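Local coordinates for protein geranyltranstransferase (Marinomonas sp. MED121, PDB 4F62) that probably condenses isopentenyl diphosphate with allylic diphosphates to build longer prenyl chains, as an all-helical polyprenyl transferase of the isoprenoid synthase superfamily, at residues Gln18-Gln23 with Leu74-Ala79; Met37-Phe42 with Ile104-Ala109. All blocks are in the same frame, centred on the assembly; numbering follows the deposited sequence.

Contact 1: Gln18-Gln23 with Leu74-Ala79; sequences QYLEQQ and LESIHA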
loop_
_atom_site.group_PDB
_atom_site.type_symbol
_atom_site.label_atom_id
_atom_site.label_comp_id
_atom_site.label_asym_id
_atom_site.label_seq_id
_atom_site.Cartn_x
_atom_site.Cartn_y
_atom_site.Cartn_z
ATOM N N GLN A 18 21.719 0.235 -0.057
ATOM C CA GLN A 18 22.024 1.384 -0.910
ATOM C C GLN A 18 20.837 1.763 -1.792
ATOM O O GLN A 18 20.547 2.943 -1.985
ATOM C CB GLN A 18 23.233 1.099 -1.800
ATOM C CG GLN A 18 24.575 1.322 -1.145
ATOM C CD GLN A 18 25.720 0.989 -2.086
ATOM O OE1 GLN A 18 26.193 1.847 -2.836
ATOM N NE2 GLN A 18 26.156 -0.271 -2.069
ATOM N N TYR A 19 20.156 0.764 -2.339
ATOM C CA TYR A 19 19.050 1.024 -3.251
ATOM C C TYR A 19 17.864 1.651 -2.514
ATOM O O TYR A 19 17.264 2.607 -2.993
ATOM C CB TYR A 19 18.629 -0.277 -3.935
ATOM C CG TYR A 19 17.525 -0.131 -4.952
ATOM C CD1 TYR A 19 17.806 0.249 -6.259
ATOM C CD2 TYR A 19 16.205 -0.404 -4.614
ATOM C CE1 TYR A 19 16.797 0.363 -7.198
ATOM C CE2 TYR A 19 15.187 -0.282 -5.541
ATOM C CZ TYR A 19 15.482 0.097 -6.826
ATOM O OH TYR A 19 14.472 0.212 -7.758
ATOM N N LEU A 20 17.528 1.110 -1.345
ATOM C CA LEU A 20 16.488 1.710 -0.510
ATOM C C LEU A 20 16.818 3.177 -0.214
ATOM O O LEU A 20 15.968 4.054 -0.383
ATOM C CB LEU A 20 16.302 0.922 0.797
ATOM C CG LEU A 20 15.509 -0.377 0.699
ATOM C CD1 LEU A 20 15.810 -1.261 1.921
ATOM C CD2 LEU A 20 14.000 -0.072 0.580
ATOM N N GLU A 21 18.062 3.431 0.196
ATOM C CA GLU A 21 18.526 4.774 0.513
ATOM C C GLU A 21 18.362 5.722 -0.663
ATOM O O GLU A 21 17.904 6.855 -0.497
ATOM C CB GLU A 21 20.004 4.746 0.932
ATOM C CG GLU A 21 20.255 5.220 2.347
ATOM C CD GLU A 21 19.836 6.661 2.572
ATOM O OE1 GLU A 21 19.259 6.952 3.646
ATOM O OE2 GLU A 21 20.088 7.504 1.682
ATOM N N GLN A 22 18.751 5.260 -1.847
ATOM C CA GLN A 22 18.650 6.075 -3.050
ATOM C C GLN A 22 17.188 6.358 -3.390
ATOM O O GLN A 22 16.833 7.492 -3.671
ATOM C CB GLN A 22 19.349 5.397 -4.233
ATOM C CG GLN A 22 20.870 5.439 -4.174
ATOM C CD GLN A 22 21.524 4.259 -4.894
ATOM O OE1 GLN A 22 20.843 3.430 -5.508
ATOM N NE2 GLN A 22 22.850 4.176 -4.809
ATOM N N GLN A 23 16.337 5.335 -3.349
ATOM C CA GLN A 23 14.946 5.522 -3.750
ATOM C C GLN A 23 14.126 6.344 -2.750
ATOM O O GLN A 23 13.175 7.025 -3.139
ATOM C CB GLN A 23 14.266 4.173 -4.026
ATOM C CG GLN A 23 14.954 3.369 -5.115
ATOM C CD GLN A 23 14.954 4.100 -6.451
ATOM O OE1 GLN A 23 13.935 4.643 -6.872
ATOM N NE2 GLN A 23 16.105 4.122 -7.117
ATOM N N LEU A 74 9.620 -5.636 -0.926
ATOM C CA LEU A 74 9.371 -6.684 0.068
ATOM C C LEU A 74 9.938 -6.281 1.429
ATOM O O LEU A 74 9.308 -6.499 2.467
ATOM C CB LEU A 74 10.001 -8.006 -0.388
ATOM C CG LEU A 74 9.236 -8.673 -1.536
ATOM C CD1 LEU A 74 10.146 -9.618 -2.283
ATOM C CD2 LEU A 74 8.038 -9.426 -0.991
ATOM N N GLU A 75 11.127 -5.686 1.435
ATOM C CA GLU A 75 11.710 -5.256 2.705
ATOM C C GLU A 75 10.877 -4.128 3.336
ATOM O O GLU A 75 10.742 -4.057 4.561
ATOM C CB GLU A 75 13.179 -4.830 2.528
ATOM C CG GLU A 75 13.880 -4.520 3.840
ATOM C CD GLU A 75 14.076 -5.764 4.731
ATOM O OE1 GLU A 75 13.935 -6.902 4.231
ATOM O OE2 GLU A 75 14.393 -5.607 5.939
ATOM N N SER A 76 10.302 -3.266 2.497
ATOM C CA SER A 76 9.469 -2.165 2.998
ATOM C C SER A 76 8.174 -2.668 3.600
ATOM O O SER A 76 7.738 -2.174 4.643
ATOM C CB SER A 76 9.165 -1.122 1.909
ATOM O OG SER A 76 10.370 -0.475 1.533
ATOM N N ILE A 77 7.553 -3.637 2.937
ATOM C CA ILE A 77 6.369 -4.280 3.485
ATOM C C ILE A 77 6.701 -4.925 4.842
ATOM O O ILE A 77 6.003 -4.698 5.836
ATOM C CB ILE A 77 5.793 -5.336 2.522
ATOM C CG1 ILE A 77 5.214 -4.636 1.285
ATOM C CG2 ILE A 77 4.697 -6.145 3.214
ATOM C CD1 ILE A 77 4.069 -3.644 1.618
ATOM N N HIS A 78 7.779 -5.702 4.874
ATOM C CA HIS A 78 8.208 -6.382 6.088
ATOM C C HIS A 78 8.445 -5.361 7.204
ATOM O O HIS A 78 7.966 -5.535 8.338
ATOM C CB HIS A 78 9.476 -7.196 5.803
ATOM C CG HIS A 78 10.043 -7.879 7.009
ATOM N ND1 HIS A 78 9.315 -8.765 7.776
ATOM C CD2 HIS A 78 11.266 -7.804 7.576
ATOM C CE1 HIS A 78 10.068 -9.203 8.771
ATOM N NE2 HIS A 78 11.263 -8.637 8.670
ATOM N N ALA A 79 9.149 -4.279 6.878
ATOM C CA ALA A 79 9.457 -3.251 7.877
ATOM C C ALA A 79 8.193 -2.572 8.402
ATOM O O ALA A 79 8.071 -2.323 9.603
ATOM C CB ALA A 79 10.445 -2.205 7.320
#
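Ser76 OG is held by a hydrogen bond to the carbonyl oxygen of Ala72, one turn back in its own helix, while methyl CD2 of Leu20 rests against it from helix 5-23, 3.8 Å from Ser76 OG. The serine torsion explains the bond: with OG beside the backbone N and anti to the carbonyl carbon (chi1 -66°), the hydroxyl turns back to the preceding turn, so this buried polar atom is satisfied and a methyl can lie beside it without costing it a hydrogen bond. The other methyl, CD1 of Leu20, lies 4.2 Å from CG of Glu75. The leucine therefore straddles two consecutive residues of the opposing helix, one methyl to each. Glu75 offers just its aliphatic part: CG extends anti to the backbone N (chi1 -174°), then the chain bends, and its carboxylate leads away to a salt bridge with Arg47. Across the two segments the nearest CA atoms, of Leu20 and Ser76, are 8.8 Å apart, and no hydrogen bond joins the segments. This is plain helix packing inside the all-helical polyprenyl synthetase fold: Leu20 also touches Ala72 on helix 65-86, Glu75 packs on Pro50 of helix 48-60, and Ser76 rests against Phe121 and Leu125 of helix 108-126.

Contact 2: Met37-Phe42 with Ile104-Ala109; sequences MRYSLF and IQFDEA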
loop_
_atom_site.group_PDB
_atom_site.type_symbol
_atom_site.label_atom_id
_atom_site.label_comp_id
_atom_site.label_asym_id
_atom_site.label_seq_id
_atom_site.Cartn_x
_atom_site.Cartn_y
_atom_site.Cartn_z
ATOM N N MET A 37 10.704 6.642 9.089
ATOM C CA MET A 37 10.778 5.583 8.086
ATOM C C MET A 37 12.165 4.979 8.042
ATOM O O MET A 37 12.320 3.759 8.037
ATOM C CB MET A 37 10.411 6.114 6.696
ATOM C CG MET A 37 8.917 6.303 6.466
ATOM S SD MET A 37 8.570 7.118 4.885
ATOM C CE MET A 37 8.574 5.728 3.749
ATOM N N ARG A 38 13.175 5.843 8.008
ATOM C CA ARG A 38 14.564 5.406 7.933
ATOM C C ARG A 38 15.008 4.679 9.197
ATOM O O ARG A 38 15.768 3.713 9.126
ATOM C CB ARG A 38 15.497 6.594 7.663
ATOM C CG ARG A 38 15.406 7.140 6.240
ATOM C CD ARG A 38 16.484 8.175 5.956
ATOM N NE ARG A 38 16.416 8.661 4.579
ATOM C CZ ARG A 38 16.004 9.877 4.225
ATOM N NH1 ARG A 38 15.973 10.221 2.943
ATOM N NH2 ARG A 38 15.634 10.755 5.151
ATOM N N TYR A 39 14.544 5.156 10.349
ATOM C CA TYR A 39 14.898 4.549 11.632
ATOM C C TYR A 39 14.473 3.082 11.638
ATOM O O TYR A 39 15.181 2.225 12.147
ATOM C CB TYR A 39 14.261 5.304 12.808
ATOM C CG TYR A 39 14.524 4.649 14.146
ATOM C CD1 TYR A 39 15.820 4.536 14.639
ATOM C CD2 TYR A 39 13.482 4.137 14.914
ATOM C CE1 TYR A 39 16.077 3.934 15.859
ATOM C CE2 TYR A 39 13.730 3.529 16.142
ATOM C CZ TYR A 39 15.032 3.433 16.607
ATOM O OH TYR A 39 15.301 2.836 17.820
ATOM N N SER A 40 13.332 2.801 11.020
ATOM C CA SER A 40 12.809 1.439 10.958
ATOM C C SER A 40 13.427 0.569 9.859
ATOM O O SER A 40 13.684 -0.621 10.071
ATOM C CB SER A 40 11.287 1.465 10.819
ATOM O OG SER A 40 10.692 1.923 12.024
ATOM N N LEU A 41 13.656 1.153 8.688
ATOM C CA LEU A 41 14.267 0.414 7.585
ATOM C C LEU A 41 15.702 0.013 7.866
ATOM O O LEU A 41 16.139 -1.034 7.395
ATOM C CB LEU A 41 14.239 1.232 6.289
ATOM C CG LEU A 41 13.058 1.079 5.346
ATOM C CD1 LEU A 41 13.184 2.082 4.201
ATOM C CD2 LEU A 41 12.992 -0.352 4.814
ATOM N N PHE A 42 16.441 0.837 8.615
ATOM C CA PHE A 42 17.890 0.640 8.751
ATOM C C PHE A 42 18.396 0.287 10.154
ATOM O O PHE A 42 18.125 0.987 11.125
ATOM C CB PHE A 42 18.643 1.847 8.183
ATOM C CG PHE A 42 18.371 2.083 6.723
ATOM C CD1 PHE A 42 18.767 1.149 5.773
ATOM C CD2 PHE A 42 17.716 3.232 6.295
ATOM C CE1 PHE A 42 18.509 1.352 4.421
ATOM C CE2 PHE A 42 17.457 3.445 4.945
ATOM C CZ PHE A 42 17.855 2.506 4.007
ATOM N N ILE A 104 8.458 3.878 20.661
ATOM C CA ILE A 104 9.216 4.257 21.858
ATOM C C ILE A 104 10.146 5.434 21.563
ATOM O O ILE A 104 10.124 6.451 22.266
ATOM C CB ILE A 104 10.061 3.075 22.420
ATOM C CG1 ILE A 104 9.158 2.007 23.045
ATOM C CG2 ILE A 104 11.094 3.569 23.434
ATOM C CD1 ILE A 104 8.028 2.562 23.890
ATOM N N GLN A 105 10.963 5.288 20.522
ATOM C CA GLN A 105 11.866 6.350 20.085
ATOM C C GLN A 105 11.116 7.609 19.653
ATOM O O GLN A 105 11.520 8.727 19.986
ATOM C CB GLN A 105 12.769 5.849 18.956
ATOM C CG GLN A 105 14.056 5.211 19.444
ATOM C CD GLN A 105 15.223 6.182 19.438
ATOM O OE1 GLN A 105 15.126 7.283 18.894
ATOM N NE2 GLN A 105 16.338 5.774 20.040
ATOM N N PHE A 106 10.031 7.422 18.907
ATOM C CA PHE A 106 9.141 8.527 18.557
ATOM C C PHE A 106 7.887 8.479 19.420
ATOM O O PHE A 106 7.968 8.509 20.649
ATOM C CB PHE A 106 8.775 8.479 17.072
ATOM C CG PHE A 106 9.956 8.630 16.164
ATOM C CD1 PHE A 106 10.523 9.878 15.951
ATOM C CD2 PHE A 106 10.509 7.527 15.533
ATOM C CE1 PHE A 106 11.619 10.024 15.123
ATOM C CE2 PHE A 106 11.607 7.666 14.706
ATOM C CZ PHE A 106 12.161 8.917 14.497
ATOM N N ASP A 107 6.729 8.417 18.777
ATOM C CA ASP A 107 5.491 8.156 19.495
ATOM C C ASP A 107 4.639 7.192 18.693
ATOM O O ASP A 107 5.002 6.810 17.578
ATOM C CB ASP A 107 4.732 9.450 19.821
ATOM C CG ASP A 107 4.560 10.351 18.617
ATOM O OD1 ASP A 107 4.106 9.869 17.558
ATOM O OD2 ASP A 107 4.881 11.553 18.734
ATOM N N GLU A 108 3.511 6.795 19.270
ATOM C CA GLU A 108 2.614 5.840 18.636
ATOM C C GLU A 108 2.042 6.397 17.325
ATOM O O GLU A 108 1.963 5.689 16.317
ATOM C CB GLU A 108 1.491 5.487 19.609
ATOM C CG GLU A 108 0.699 4.250 19.243
ATOM C CD GLU A 108 -0.294 3.876 20.323
ATOM O OE1 GLU A 108 0.003 4.125 21.515
ATOM O OE2 GLU A 108 -1.371 3.339 19.979
ATOM N N ALA A 109 1.647 7.665 17.344
ATOM C CA ALA A 109 1.085 8.298 16.152
ATOM C C ALA A 109 2.088 8.268 14.991
ATOM O O ALA A 109 1.735 7.963 13.844
ATOM C CB ALA A 109 0.673 9.717 16.468
#
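Tyr39 reaches out from the last turn of helix 31-41 to Gln105 and Phe106, where the short helix 102-105 gives out. Its CG stands anti to the backbone N (chi1 176°), which carries the ring across to the other segment. The outer end of the ring is met by the aliphatic stem of Gln105: CG of Gln105 is 3.1 Å from Tyr39 OH, unusually close for a carbon and an oxygen, so the exact distance is best read with caution, and CB of Gln105 sits 3.8 Å from Tyr39 CE2. The two side chains run nearly perpendicular, with the amide plane tilted 39° from the ring plane. At the base of the tyrosine, CE2 of Phe106 comes within 4.0 Å of Tyr39 CD2 and equally near its CB, the two side chains lying alongside and pointing contrary ways. Phe106 is the first residue to abandon helical geometry, and Asp107 after it caps the start of helix 108-126 through OD1 to the backbone N of Thr110. The phenol oxygen finds its polar partner elsewhere, in the carbonyl of Pro100. A leucine in place of Tyr39 would probably leave that carbonyl without its donor and Gln105 without the ring it lies against. At this surface site, then, the segments meet by van der Waals packing, chiefly of carbon atoms, and the hydroxyl's hydrogen bond ties the ring to the loop before helix 102-105.

Overall arrangement
The two contacts lie with their centres about 15 Å apart in the same half of the molecule, contact 1 buried and contact 2 at the surface. Their segments interleave along the chain: 18-23, 37-42, 74-79, 104-109. Segments 18-23 and 37-42, on consecutive helices, meet where CB of Leu20 lies 3.9 Å from CZ of Phe42; a long, weak ion pair joins Glu21 to Arg38. Ala79 also packs on Leu41, bringing helix 65-86 against helix 31-41. Helix 108-126, whose first turn belongs to contact 2, also runs past contact 1 and packs on Met37 and Leu41; near its start, Ala109 packs on Leu161 of the second subunit. Both contacts thus join the first two helices to later ones of the all-helical fold, and contact 2 borders the second subunit.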